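Local coordinates for protein peptidase M28 (Shewanella amazonensis SB2B, PDB 3IIB) that probably cleaves small peptides as a zinc-dependent metallodipeptidase or carboxypeptidase of family M28, holding paired zinc ions and acting as a homodimer, at residues 22-27 / 406-411; 28-33 / 48-53; 148-153 / 172-177. All blocks are in the same frame, centred on the assembly; numbering follows the deposited sequence.

Contacts 1 and 2 share helix 22-33. Contact 1 packs its first half on the turn before helix 413-432, and contact 2 packs its second half on helix 42-57. They touch, for instance where Leu-408 meets Glu-28 and Thr-31, and both have residues against the second subunit. Contact 2 is the buried one and combines polar and aromatic chemistry, with an indole N-H bond and a CH-pi contact. Contact 1 is partly buried and aliphatic but for a tyrosine. Contact 3 is also partly buried. It lies across the chain's centre from contact 2, touches no other subunit, and sets an isoleucine against a helix; like contact 1 it has no polar bond between its segments.

Contact 1: 22-27 / 406-411; sequences LGYDIV and DTLDKI
Tyr-24 and Leu-408 both carry CG trans to the backbone N (chi1 176° in each), which brings the phenol and the isobutyl group together. The contact packs helix 22-33 on the short 3-10 turn 408-410 of the M28 zinc-peptidase domain. The two side chains cross at about a right angle. Tyr-24 OH lies 3.5 Å from Leu-408 CD2, and Tyr-24 CE1 lies 4.0 Å from Leu-408 CD1. The leucine approaches the ring obliquely.

One turn on, Val-27 faces Ile-411 tip to tip. Ile-411 is extended out to CD1 (chi2 177°), and Ile-411 CD1 sits 3.6 Å from Val-27 CG2. Ile-411 CD1 lies 3.8 Å from Val-27 CG1. Val-27 CG1 also reaches Leu-408 CD1. Leu-416 of helix 413-432 touches both Val-27 and Ile-411, so three elements meet here.

The polar side chains of segment 406-411 bond one another and other parts. Asp-406, just before the turn, accepts bonds from the backbone N of Ile-268 and of Asp-269, a ligand of both zinc ions, and so ties the segment to the metal site. Asp-409 OD2 bonds His-178 of the second subunit. Asp-409 OD2 also forms a salt bridge with Lys-410 NZ at 2.9 Å. The other oxygen, Asp-409 OD1, accepts Thr-407 OG1 at 2.7 Å on its syn side, 32° out of the carboxylate plane.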
ATOM      1  N   LEU A  22     -18.954  20.496  -1.748  1.00  6.36           N
ATOM      2  CA  LEU A  22     -18.006  21.493  -1.190  1.00  5.44           C
ATOM      3  C   LEU A  22     -16.920  20.843  -0.320  1.00  4.75           C
ATOM      4  O   LEU A  22     -15.744  21.086  -0.532  1.00  5.73           O
ATOM      5  CB  LEU A  22     -18.731  22.608  -0.421  1.00  5.86           C
ATOM      6  CG  LEU A  22     -17.784  23.689   0.147  1.00  5.31           C
ATOM      7  CD1 LEU A  22     -16.945  24.430  -0.961  1.00  6.28           C
ATOM      8  CD2 LEU A  22     -18.599  24.679   1.041  1.00  5.45           C
ATOM      9  N   GLY A  23     -17.315  20.023   0.651  1.00  6.03           N
ATOM     10  CA  GLY A  23     -16.340  19.366   1.549  1.00  4.09           C
ATOM     11  C   GLY A  23     -15.290  18.623   0.750  1.00  6.16           C
ATOM     12  O   GLY A  23     -14.082  18.818   0.926  1.00  5.23           O
ATOM     13  N   TYR A  24     -15.749  17.782  -0.176  1.00  6.23           N
ATOM     14  CA  TYR A  24     -14.823  17.000  -1.012  1.00  5.79           C
ATOM     15  C   TYR A  24     -13.949  17.932  -1.858  1.00  5.27           C
ATOM     16  O   TYR A  24     -12.733  17.745  -1.982  1.00  6.06           O
ATOM     17  CB  TYR A  24     -15.588  16.030  -1.927  1.00  7.04           C
ATOM     18  CG  TYR A  24     -14.633  15.291  -2.868  1.00  4.72           C
ATOM     19  CD1 TYR A  24     -13.988  14.127  -2.476  1.00 12.47           C
ATOM     20  CD2 TYR A  24     -14.323  15.833  -4.118  1.00  8.93           C
ATOM     21  CE1 TYR A  24     -13.109  13.481  -3.323  1.00 10.72           C
ATOM     22  CE2 TYR A  24     -13.444  15.204  -4.962  1.00 13.02           C
ATOM     23  CZ  TYR A  24     -12.837  14.031  -4.560  1.00  9.99           C
ATOM     24  OH  TYR A  24     -11.970  13.407  -5.440  1.00 19.17           O
ATOM     25  N   ASP A  25     -14.584  18.949  -2.425  1.00  3.79           N
ATOM     26  CA  ASP A  25     -13.871  19.892  -3.289  1.00  4.22           C
ATOM     27  C   ASP A  25     -12.762  20.629  -2.539  1.00  5.33           C
ATOM     28  O   ASP A  25     -11.734  20.926  -3.119  1.00  6.95           O
ATOM     29  CB  ASP A  25     -14.838  20.927  -3.867  1.00  6.58           C
ATOM     30  CG  ASP A  25     -15.837  20.343  -4.865  1.00  9.14           C
ATOM     31  OD1 ASP A  25     -15.601  19.279  -5.464  1.00  8.02           O
ATOM     32  OD2 ASP A  25     -16.888  20.988  -5.007  1.00 10.80           O
ATOM     33  N   ILE A  26     -12.964  20.907  -1.249  1.00  4.37           N
ATOM     34  CA  ILE A  26     -11.955  21.625  -0.474  1.00  4.10           C
ATOM     35  C   ILE A  26     -10.739  20.707  -0.268  1.00  3.26           C
ATOM     36  O   ILE A  26      -9.581  21.130  -0.447  1.00  4.56           O
ATOM     37  CB  ILE A  26     -12.488  22.147   0.866  1.00  3.69           C
ATOM     38  CG1 ILE A  26     -13.487  23.282   0.626  1.00  4.28           C
ATOM     39  CG2 ILE A  26     -11.355  22.692   1.679  1.00  2.62           C
ATOM     40  CD1 ILE A  26     -14.265  23.699   1.858  1.00  5.89           C
ATOM     41  N   VAL A  27     -10.984  19.450   0.063  1.00  3.71           N
ATOM     42  CA  VAL A  27      -9.851  18.540   0.281  1.00  3.49           C
ATOM     43  C   VAL A  27      -9.160  18.141  -1.043  1.00  3.13           C
ATOM     44  O   VAL A  27      -7.906  17.970  -1.092  1.00  4.05           O
ATOM     45  CB  VAL A  27     -10.169  17.311   1.168  1.00  5.53           C
ATOM     46  CG1 VAL A  27     -11.244  16.411   0.584  1.00  6.03           C
ATOM     47  CG2 VAL A  27      -8.852  16.504   1.422  1.00  5.83           C
ATOM     48  N   ASP A 406      -1.379   8.149   2.412  1.00  4.82           N
ATOM     49  CA  ASP A 406      -2.387   9.137   2.857  1.00  5.36           C
ATOM     50  C   ASP A 406      -2.715  10.105   1.722  1.00  4.40           C
ATOM     51  O   ASP A 406      -2.153  11.222   1.626  1.00  4.40           O
ATOM     52  CB  ASP A 406      -1.946   9.877   4.115  1.00  5.68           C
ATOM     53  CG  ASP A 406      -3.013  10.827   4.602  1.00  3.52           C
ATOM     54  OD1 ASP A 406      -4.103  10.770   3.986  1.00  4.12           O
ATOM     55  OD2 ASP A 406      -2.797  11.583   5.577  1.00  5.04           O
ATOM     56  N   THR A 407      -3.604   9.632   0.856  1.00  4.53           N
ATOM     57  CA  THR A 407      -3.930  10.306  -0.397  1.00  4.68           C
ATOM     58  C   THR A 407      -5.436  10.471  -0.534  1.00  2.00           C
ATOM     59  O   THR A 407      -6.216   9.820   0.166  1.00  3.69           O
ATOM     60  CB  THR A 407      -3.350   9.537  -1.632  1.00  5.00           C
ATOM     61  OG1 THR A 407      -3.854   8.210  -1.662  1.00  2.00           O
ATOM     62  CG2 THR A 407      -1.819   9.479  -1.609  1.00  3.62           C
ATOM     63  N   LEU A 408      -5.834  11.305  -1.488  1.00  4.24           N
ATOM     64  CA  LEU A 408      -7.223  11.757  -1.590  1.00  4.19           C
ATOM     65  C   LEU A 408      -8.188  10.604  -1.735  1.00  6.14           C
ATOM     66  O   LEU A 408      -9.321  10.638  -1.216  1.00  6.95           O
ATOM     67  CB  LEU A 408      -7.352  12.736  -2.772  1.00  4.41           C
ATOM     68  CG  LEU A 408      -8.754  13.264  -3.133  1.00  5.73           C
ATOM     69  CD1 LEU A 408      -9.347  14.123  -2.031  1.00  5.01           C
ATOM     70  CD2 LEU A 408      -8.681  13.999  -4.459  1.00  5.01           C
ATOM     71  N   ASP A 409      -7.764   9.607  -2.511  1.00  6.80           N
ATOM     72  CA  ASP A 409      -8.591   8.432  -2.786  1.00  6.14           C
ATOM     73  C   ASP A 409      -8.912   7.583  -1.562  1.00  5.95           C
ATOM     74  O   ASP A 409      -9.725   6.635  -1.669  1.00  7.81           O
ATOM     75  CB  ASP A 409      -7.901   7.586  -3.828  1.00  5.86           C
ATOM     76  CG  ASP A 409      -6.454   7.254  -3.436  1.00  3.33           C
ATOM     77  OD1 ASP A 409      -5.554   8.087  -3.745  1.00  5.88           O
ATOM     78  OD2 ASP A 409      -6.288   6.221  -2.737  1.00  5.56           O
ATOM     79  N   LYS A 410      -8.264   7.873  -0.432  1.00  5.89           N
ATOM     80  CA  LYS A 410      -8.595   7.222   0.822  1.00  4.83           C
ATOM     81  C   LYS A 410      -9.846   7.787   1.509  1.00  6.79           C
ATOM     82  O   LYS A 410     -10.347   7.164   2.426  1.00  8.10           O
ATOM     83  CB  LYS A 410      -7.421   7.229   1.783  1.00  6.04           C
ATOM     84  CG  LYS A 410      -6.112   6.576   1.210  1.00  6.08           C
ATOM     85  CD  LYS A 410      -6.340   5.204   0.525  1.00  7.73           C
ATOM     86  CE  LYS A 410      -5.024   4.586   0.023  1.00  6.08           C
ATOM     87  NZ  LYS A 410      -4.251   5.536  -0.831  1.00  4.88           N
ATOM     88  N   ILE A 411     -10.310   8.953   1.083  1.00  6.78           N
ATOM     89  CA  ILE A 411     -11.481   9.609   1.679  1.00  8.08           C
ATOM     90  C   ILE A 411     -12.741   9.047   1.017  1.00  7.65           C
ATOM     91  O   ILE A 411     -12.849   9.049  -0.223  1.00  6.54           O
ATOM     92  CB  ILE A 411     -11.396  11.136   1.459  1.00  7.53           C
ATOM     93  CG1 ILE A 411     -10.252  11.724   2.315  1.00  6.38           C
ATOM     94  CG2 ILE A 411     -12.732  11.862   1.747  1.00  5.65           C
ATOM     95  CD1 ILE A 411     -10.069  13.159   2.108  1.00 12.11           C
TER

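Contact 2: 28-33 / 48-53; sequences ESLTVE and VDWAIA
Trp-50 carries this contact between two antiparallel helices, and Ser-29, Leu-30 and Glu-33 receive it. Its CB points toward segment 28-33. CG is trans to the backbone N (chi1 165°), which sends the indole across the gap between the helices. Trp-50 CD1 comes first, with Glu-33 OE1 3.6 Å away at the ring edge. The carboxylate is turned steeply against the ring.

Next is the indole nitrogen. Trp-50 NE1 donates to Ser-29 OG at 2.9 Å, with an N-H...O angle of 169° and the oxygen almost exactly in the ring plane. Ser-29 OG in turn donates to Glu-33 OE2 at 2.6 Å, from above the carboxylate plane. The in-plane bond holds the indole's rotation, and Glu-33 positions the serine hydroxyl that accepts it. Lys-54 NZ is a further partner of Ser-29 OG, and Glu-33 OE2 also pairs with Arg-215 of the second subunit. The arginine would probably favour a charged carboxylate.

Farther round, Trp-50 CE2 lies near Leu-30 CA. Trp-50 CZ2 meets Leu-30 CB at 3.6 Å, and Trp-50 CH2 meets the same carbon. Leu-30 crosses the ring and puts Leu-30 CD1 over one face, 3.8 Å from the centroid of the Trp-50 six-membered ring. This is a CH-pi contact.

The axes of segments 28-33 and 48-53 come within 10.8 Å at 148°. Helix 42-57 turns Trp-50 to helix 22-33 and other residues to the large sheet: Val-48, Ala-51 and Ile-52 rest on Val-238 of strand 220-242, and Val-48 and Ile-52 also touch strand 62-84.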
ATOM      1  N   GLU A  28      -9.937  18.069  -2.122  1.00  4.79           N
ATOM      2  CA  GLU A  28      -9.335  17.840  -3.452  1.00  5.77           C
ATOM      3  C   GLU A  28      -8.413  19.031  -3.764  1.00  7.27           C
ATOM      4  O   GLU A  28      -7.298  18.854  -4.219  1.00  6.69           O
ATOM      5  CB  GLU A  28     -10.398  17.691  -4.522  1.00  6.51           C
ATOM      6  CG  GLU A  28      -9.896  17.244  -5.883  1.00  5.08           C
ATOM      7  CD  GLU A  28      -9.416  18.387  -6.789  1.00  5.85           C
ATOM      8  OE1 GLU A  28      -9.537  19.578  -6.448  1.00  7.30           O
ATOM      9  OE2 GLU A  28      -8.908  18.064  -7.883  1.00  7.52           O
ATOM     10  N   SER A  29      -8.895  20.233  -3.453  1.00  5.71           N
ATOM     11  CA  SER A  29      -8.122  21.437  -3.745  1.00  2.00           C
ATOM     12  C   SER A  29      -6.792  21.465  -2.987  1.00  3.92           C
ATOM     13  O   SER A  29      -5.726  21.767  -3.546  1.00  3.66           O
ATOM     14  CB  SER A  29      -8.983  22.644  -3.448  1.00  4.92           C
ATOM     15  OG  SER A  29      -8.246  23.848  -3.684  1.00  5.65           O
ATOM     16  N   LEU A  30      -6.868  21.123  -1.702  1.00  5.52           N
ATOM     17  CA  LEU A  30      -5.707  21.185  -0.832  1.00  5.32           C
ATOM     18  C   LEU A  30      -4.679  20.135  -1.261  1.00  3.43           C
ATOM     19  O   LEU A  30      -3.473  20.419  -1.423  1.00  5.02           O
ATOM     20  CB  LEU A  30      -6.138  20.970   0.634  1.00  3.79           C
ATOM     21  CG  LEU A  30      -5.047  20.918   1.727  1.00  4.79           C
ATOM     22  CD1 LEU A  30      -4.079  22.108   1.723  1.00  3.09           C
ATOM     23  CD2 LEU A  30      -5.711  20.723   3.118  1.00  5.58           C
ATOM     24  N   THR A  31      -5.157  18.910  -1.466  1.00  5.96           N
ATOM     25  CA  THR A  31      -4.236  17.807  -1.781  1.00  5.85           C
ATOM     26  C   THR A  31      -3.614  17.967  -3.171  1.00  6.64           C
ATOM     27  O   THR A  31      -2.454  17.590  -3.370  1.00  7.42           O
ATOM     28  CB  THR A  31      -4.886  16.416  -1.630  1.00  6.34           C
ATOM     29  OG1 THR A  31      -6.051  16.348  -2.459  1.00  6.43           O
ATOM     30  CG2 THR A  31      -5.276  16.144  -0.170  1.00  4.60           C
ATOM     31  N   VAL A  32      -4.342  18.548  -4.125  1.00  6.38           N
ATOM     32  CA  VAL A  32      -3.791  18.774  -5.479  1.00  6.17           C
ATOM     33  C   VAL A  32      -2.929  20.034  -5.572  1.00  4.98           C
ATOM     34  O   VAL A  32      -1.814  19.977  -6.099  1.00  2.65           O
ATOM     35  CB  VAL A  32      -4.912  18.839  -6.534  1.00  6.67           C
ATOM     36  CG1 VAL A  32      -4.338  19.210  -7.951  1.00  5.48           C
ATOM     37  CG2 VAL A  32      -5.700  17.517  -6.553  1.00  4.33           C
ATOM     38  N   GLU A  33      -3.422  21.154  -5.023  1.00  3.40           N
ATOM     39  CA  GLU A  33      -2.774  22.457  -5.233  1.00  5.49           C
ATOM     40  C   GLU A  33      -1.629  22.767  -4.229  1.00  5.09           C
ATOM     41  O   GLU A  33      -0.871  23.711  -4.439  1.00  7.28           O
ATOM     42  CB  GLU A  33      -3.816  23.561  -5.206  1.00  4.81           C
ATOM     43  CG  GLU A  33      -4.958  23.400  -6.239  1.00  6.51           C
ATOM     44  CD  GLU A  33      -6.120  24.327  -5.956  1.00  6.04           C
ATOM     45  OE1 GLU A  33      -5.859  25.417  -5.423  1.00 11.27           O
ATOM     46  OE2 GLU A  33      -7.309  23.945  -6.159  1.00 10.69           O
ATOM     47  N   VAL A  48      -0.471  27.749   3.775  1.00  5.38           N
ATOM     48  CA  VAL A  48      -1.046  28.942   4.402  1.00  4.77           C
ATOM     49  C   VAL A  48      -1.668  29.868   3.329  1.00  5.64           C
ATOM     50  O   VAL A  48      -2.796  30.359   3.516  1.00  3.28           O
ATOM     51  CB  VAL A  48       0.021  29.669   5.310  1.00  5.90           C
ATOM     52  CG1 VAL A  48      -0.417  31.101   5.641  1.00  6.56           C
ATOM     53  CG2 VAL A  48       0.330  28.805   6.543  1.00  4.18           C
ATOM     54  N   ASP A  49      -0.932  30.113   2.240  1.00  7.17           N
ATOM     55  CA  ASP A  49      -1.392  31.031   1.216  1.00  5.80           C
ATOM     56  C   ASP A  49      -2.652  30.421   0.568  1.00  4.63           C
ATOM     57  O   ASP A  49      -3.639  31.118   0.311  1.00  6.36           O
ATOM     58  CB  ASP A  49      -0.301  31.308   0.201  1.00  7.87           C
ATOM     59  CG  ASP A  49       0.791  32.217   0.759  1.00 11.84           C
ATOM     60  OD1 ASP A  49       0.537  32.855   1.789  1.00 13.17           O
ATOM     61  OD2 ASP A  49       1.889  32.251   0.184  1.00 15.03           O
ATOM     62  N   TRP A  50      -2.646  29.102   0.409  1.00  3.37           N
ATOM     63  CA  TRP A  50      -3.793  28.407  -0.192  1.00  3.72           C
ATOM     64  C   TRP A  50      -5.032  28.601   0.688  1.00  5.37           C
ATOM     65  O   TRP A  50      -6.113  28.853   0.179  1.00  4.83           O
ATOM     66  CB  TRP A  50      -3.491  26.923  -0.397  1.00  5.42           C
ATOM     67  CG  TRP A  50      -4.736  26.102  -0.672  1.00  4.62           C
ATOM     68  CD1 TRP A  50      -5.246  25.792  -1.888  1.00  7.95           C
ATOM     69  CD2 TRP A  50      -5.609  25.526   0.298  1.00  6.20           C
ATOM     70  NE1 TRP A  50      -6.400  25.058  -1.746  1.00  6.02           N
ATOM     71  CE2 TRP A  50      -6.631  24.859  -0.407  1.00  2.55           C
ATOM     72  CE3 TRP A  50      -5.601  25.460   1.709  1.00  2.89           C
ATOM     73  CZ2 TRP A  50      -7.668  24.181   0.242  1.00  5.43           C
ATOM     74  CZ3 TRP A  50      -6.647  24.786   2.358  1.00  6.93           C
ATOM     75  CH2 TRP A  50      -7.670  24.153   1.616  1.00  8.75           C
ATOM     76  N   ALA A  51      -4.847  28.477   1.991  1.00  7.47           N
ATOM     77  CA  ALA A  51      -5.962  28.507   2.958  1.00  6.27           C
ATOM     78  C   ALA A  51      -6.528  29.904   3.061  1.00  5.03           C
ATOM     79  O   ALA A  51      -7.733  30.097   3.038  1.00  4.26           O
ATOM     80  CB  ALA A  51      -5.474  27.985   4.323  1.00  5.57           C
ATOM     81  N   ILE A  52      -5.657  30.905   3.097  1.00  4.86           N
ATOM     82  CA  ILE A  52      -6.106  32.299   3.087  1.00  5.86           C
ATOM     83  C   ILE A  52      -6.974  32.590   1.838  1.00  6.28           C
ATOM     84  O   ILE A  52      -8.109  33.130   1.937  1.00  3.69           O
ATOM     85  CB  ILE A  52      -4.873  33.261   3.216  1.00  2.73           C
ATOM     86  CG1 ILE A  52      -4.220  33.194   4.617  1.00  5.10           C
ATOM     87  CG2 ILE A  52      -5.294  34.690   2.985  1.00  3.14           C
ATOM     88  CD1 ILE A  52      -5.092  33.797   5.729  1.00  9.35           C
ATOM     89  N   ALA A  53      -6.471  32.201   0.665  1.00  5.58           N
ATOM     90  CA  ALA A  53      -7.168  32.457  -0.586  1.00  5.86           C
ATOM     91  C   ALA A  53      -8.496  31.697  -0.577  1.00  3.95           C
ATOM     92  O   ALA A  53      -9.510  32.224  -1.011  1.00  6.92           O
ATOM     93  CB  ALA A  53      -6.291  32.030  -1.811  1.00  5.60           C
TER

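Contact 3: 148-153 / 172-177; sequences GQTASG and RSIGTD
Ile-174 presses its two methyl ends on Thr-150 and Ala-151 of helix 145-163. This helix links the parallel strands 131-134 and 168-172 in a beta-alpha-beta crossover, and the isoleucine lies in the loop just after the second strand. Ile-174 is the centre of an inverse gamma turn, and its CB points at the helix.

Its torsions set CG2 against Thr-150 OG1 and Ala-151, and CD1 against Thr-150 O. Ile-174 CG2 is trans to the backbone N and reaches Thr-150 OG1 at 3.2 Å, a close approach. Ile-174 CG2 also lies 4.0 Å from Ala-151 CA. With CG1 trans to the carbonyl carbon (chi1 -47°) and a further bend at chi2 (-58°), Ile-174 CD1 folds over the helix backbone and lies 3.4 Å from Thr-150 O. Thr-150 O already accepts Gly-153 N at 3.0 Å, at a kink in the helix.

Thr-150 and Ile-174 slide past each other in opposite directions. The threonine holds OG1 between its backbone N and carbonyl carbon (chi1 58°), where it hydrogen-bonds Thr-138 OG1. Ile-174 also packs on Thr-138, Tyr-147 and Arg-154, and its side chain is about 7 Å from that of the zinc ligand His-402.

At Ile-174, an alanine in its place, lacking both methyls, is likely to open a gap beside Thr-150 OG1, Thr-150 O and Ala-151 CA.

The contact is van der Waals packing of methyls on the helix. Thr-138 meets the polar need of the threonine hydroxyl, so the seating depends on fit and not on a bond between the segments.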
ATOM      1  N   GLY A 148      -2.866   4.478  20.597  1.00 12.70           N
ATOM      2  CA  GLY A 148      -2.554   5.047  21.910  1.00 15.31           C
ATOM      3  C   GLY A 148      -1.618   4.153  22.720  1.00 14.71           C
ATOM      4  O   GLY A 148      -0.804   4.635  23.497  1.00 19.17           O
ATOM      5  N   GLN A 149      -1.723   2.847  22.534  1.00 12.12           N
ATOM      6  CA  GLN A 149      -0.890   1.918  23.284  0.50 12.39           C
ATOM      7  C   GLN A 149       0.516   1.777  22.689  1.00 12.61           C
ATOM      8  O   GLN A 149       1.480   1.528  23.432  1.00 11.98           O
ATOM      9  CB  GLN A 149      -1.562   0.552  23.399  0.50 14.61           C
ATOM     10  CG  GLN A 149      -2.706   0.530  24.427  0.50 18.35           C
ATOM     11  CD  GLN A 149      -2.230   0.788  25.851  0.50 21.94           C
ATOM     12  OE1 GLN A 149      -2.657   1.747  26.496  0.50 23.45           O
ATOM     13  NE2 GLN A 149      -1.321  -0.059  26.338  0.50 21.09           N
ATOM     14  N   THR A 150       0.660   1.953  21.370  1.00  7.40           N
ATOM     15  CA  THR A 150       1.974   1.703  20.727  1.00  7.25           C
ATOM     16  C   THR A 150       2.750   2.935  20.274  1.00  9.74           C
ATOM     17  O   THR A 150       3.980   2.854  20.050  1.00  9.36           O
ATOM     18  CB  THR A 150       1.799   0.782  19.510  1.00  4.90           C
ATOM     19  OG1 THR A 150       0.887   1.397  18.590  1.00 10.58           O
ATOM     20  CG2 THR A 150       1.263  -0.612  19.989  1.00  5.14           C
ATOM     21  N   ALA A 151       2.067   4.065  20.191  1.00  7.28           N
ATOM     22  CA  ALA A 151       2.674   5.278  19.642  1.00  8.53           C
ATOM     23  C   ALA A 151       3.930   5.728  20.375  1.00  8.34           C
ATOM     24  O   ALA A 151       4.864   6.281  19.754  1.00  8.08           O
ATOM     25  CB  ALA A 151       1.648   6.414  19.535  1.00  9.60           C
ATOM     26  N   SER A 152       3.996   5.466  21.691  1.00 10.86           N
ATOM     27  CA  SER A 152       5.155   5.905  22.475  1.00 10.69           C
ATOM     28  C   SER A 152       6.456   5.236  22.042  1.00  8.87           C
ATOM     29  O   SER A 152       7.517   5.837  22.175  1.00 10.49           O
ATOM     30  CB  SER A 152       4.884   5.755  23.977  1.00 10.42           C
ATOM     31  OG  SER A 152       4.667   4.396  24.307  1.00 16.42           O
ATOM     32  N   GLY A 153       6.368   4.040  21.453  1.00  7.79           N
ATOM     33  CA  GLY A 153       7.534   3.411  20.829  1.00  4.53           C
ATOM     34  C   GLY A 153       8.182   4.330  19.812  1.00  6.77           C
ATOM     35  O   GLY A 153       9.412   4.381  19.708  1.00  9.09           O
ATOM     36  N   ARG A 172       8.668  -1.326  14.242  1.00  6.55           N
ATOM     37  CA  ARG A 172       7.499  -1.652  13.456  1.00  5.05           C
ATOM     38  C   ARG A 172       6.602  -0.428  13.406  1.00  3.88           C
ATOM     39  O   ARG A 172       6.216   0.124  14.441  1.00  4.99           O
ATOM     40  CB  ARG A 172       6.705  -2.807  14.064  1.00  5.50           C
ATOM     41  CG  ARG A 172       5.396  -3.153  13.311  1.00  5.16           C
ATOM     42  CD  ARG A 172       4.602  -4.250  14.040  1.00  5.10           C
ATOM     43  NE  ARG A 172       5.256  -5.550  13.969  1.00  6.63           N
ATOM     44  CZ  ARG A 172       5.072  -6.440  12.993  1.00  5.53           C
ATOM     45  NH1 ARG A 172       4.208  -6.196  11.978  1.00  7.81           N
ATOM     46  NH2 ARG A 172       5.729  -7.596  13.031  1.00  4.74           N
ATOM     47  N   SER A 173       6.280  -0.019  12.182  1.00  4.06           N
ATOM     48  CA  SER A 173       5.411   1.128  11.943  1.00  4.75           C
ATOM     49  C   SER A 173       4.194   1.074  12.830  1.00  6.16           C
ATOM     50  O   SER A 173       3.586  -0.005  13.021  1.00  4.43           O
ATOM     51  CB  SER A 173       4.969   1.169  10.490  1.00  5.18           C
ATOM     52  OG  SER A 173       6.007   1.686   9.651  1.00  5.06           O
ATOM     53  N   ILE A 174       3.831   2.252  13.361  1.00  6.11           N
ATOM     54  CA  ILE A 174       2.684   2.383  14.231  1.00  5.19           C
ATOM     55  C   ILE A 174       1.445   2.484  13.337  1.00  6.38           C
ATOM     56  O   ILE A 174       0.896   3.563  13.097  1.00  9.60           O
ATOM     57  CB  ILE A 174       2.797   3.573  15.228  1.00  5.82           C
ATOM     58  CG1 ILE A 174       4.167   3.597  15.913  1.00 10.33           C
ATOM     59  CG2 ILE A 174       1.621   3.492  16.243  1.00  7.65           C
ATOM     60  CD1 ILE A 174       4.515   2.305  16.690  1.00  8.43           C
ATOM     61  N   GLY A 175       1.036   1.325  12.825  1.00  6.76           N
ATOM     62  CA  GLY A 175       0.017   1.262  11.771  1.00  8.31           C
ATOM     63  C   GLY A 175      -0.703  -0.032  11.888  1.00  8.90           C
ATOM     64  O   GLY A 175      -0.158  -1.003  12.416  1.00  8.98           O
ATOM     65  N   THR A 176      -1.926  -0.046  11.393  1.00  6.20           N
ATOM     66  CA  THR A 176      -2.750  -1.228  11.418  1.00  6.49           C
ATOM     67  C   THR A 176      -2.779  -1.979  10.075  1.00  7.70           C
ATOM     68  O   THR A 176      -3.409  -3.053   9.978  1.00  8.39           O
ATOM     69  CB  THR A 176      -4.177  -0.842  11.802  1.00  6.09           C
ATOM     70  OG1 THR A 176      -4.590   0.283  10.994  1.00  5.30           O
ATOM     71  CG2 THR A 176      -4.253  -0.467  13.261  1.00  6.19           C
ATOM     72  N   ASP A 177      -2.122  -1.447   9.052  1.00  7.95           N
ATOM     73  CA  ASP A 177      -2.066  -2.115   7.746  1.00  8.30           C
ATOM     74  C   ASP A 177      -1.058  -3.265   7.688  1.00  8.77           C
ATOM     75  O   ASP A 177      -0.177  -3.378   8.531  1.00  5.66           O
ATOM     76  CB  ASP A 177      -1.605  -1.097   6.733  1.00  7.77           C
ATOM     77  CG  ASP A 177      -0.241  -0.569   7.060  1.00  4.71           C
ATOM     78  OD1 ASP A 177      -0.170   0.224   8.033  1.00  7.14           O
ATOM     79  OD2 ASP A 177       0.733  -0.992   6.377  1.00 10.01           O
TER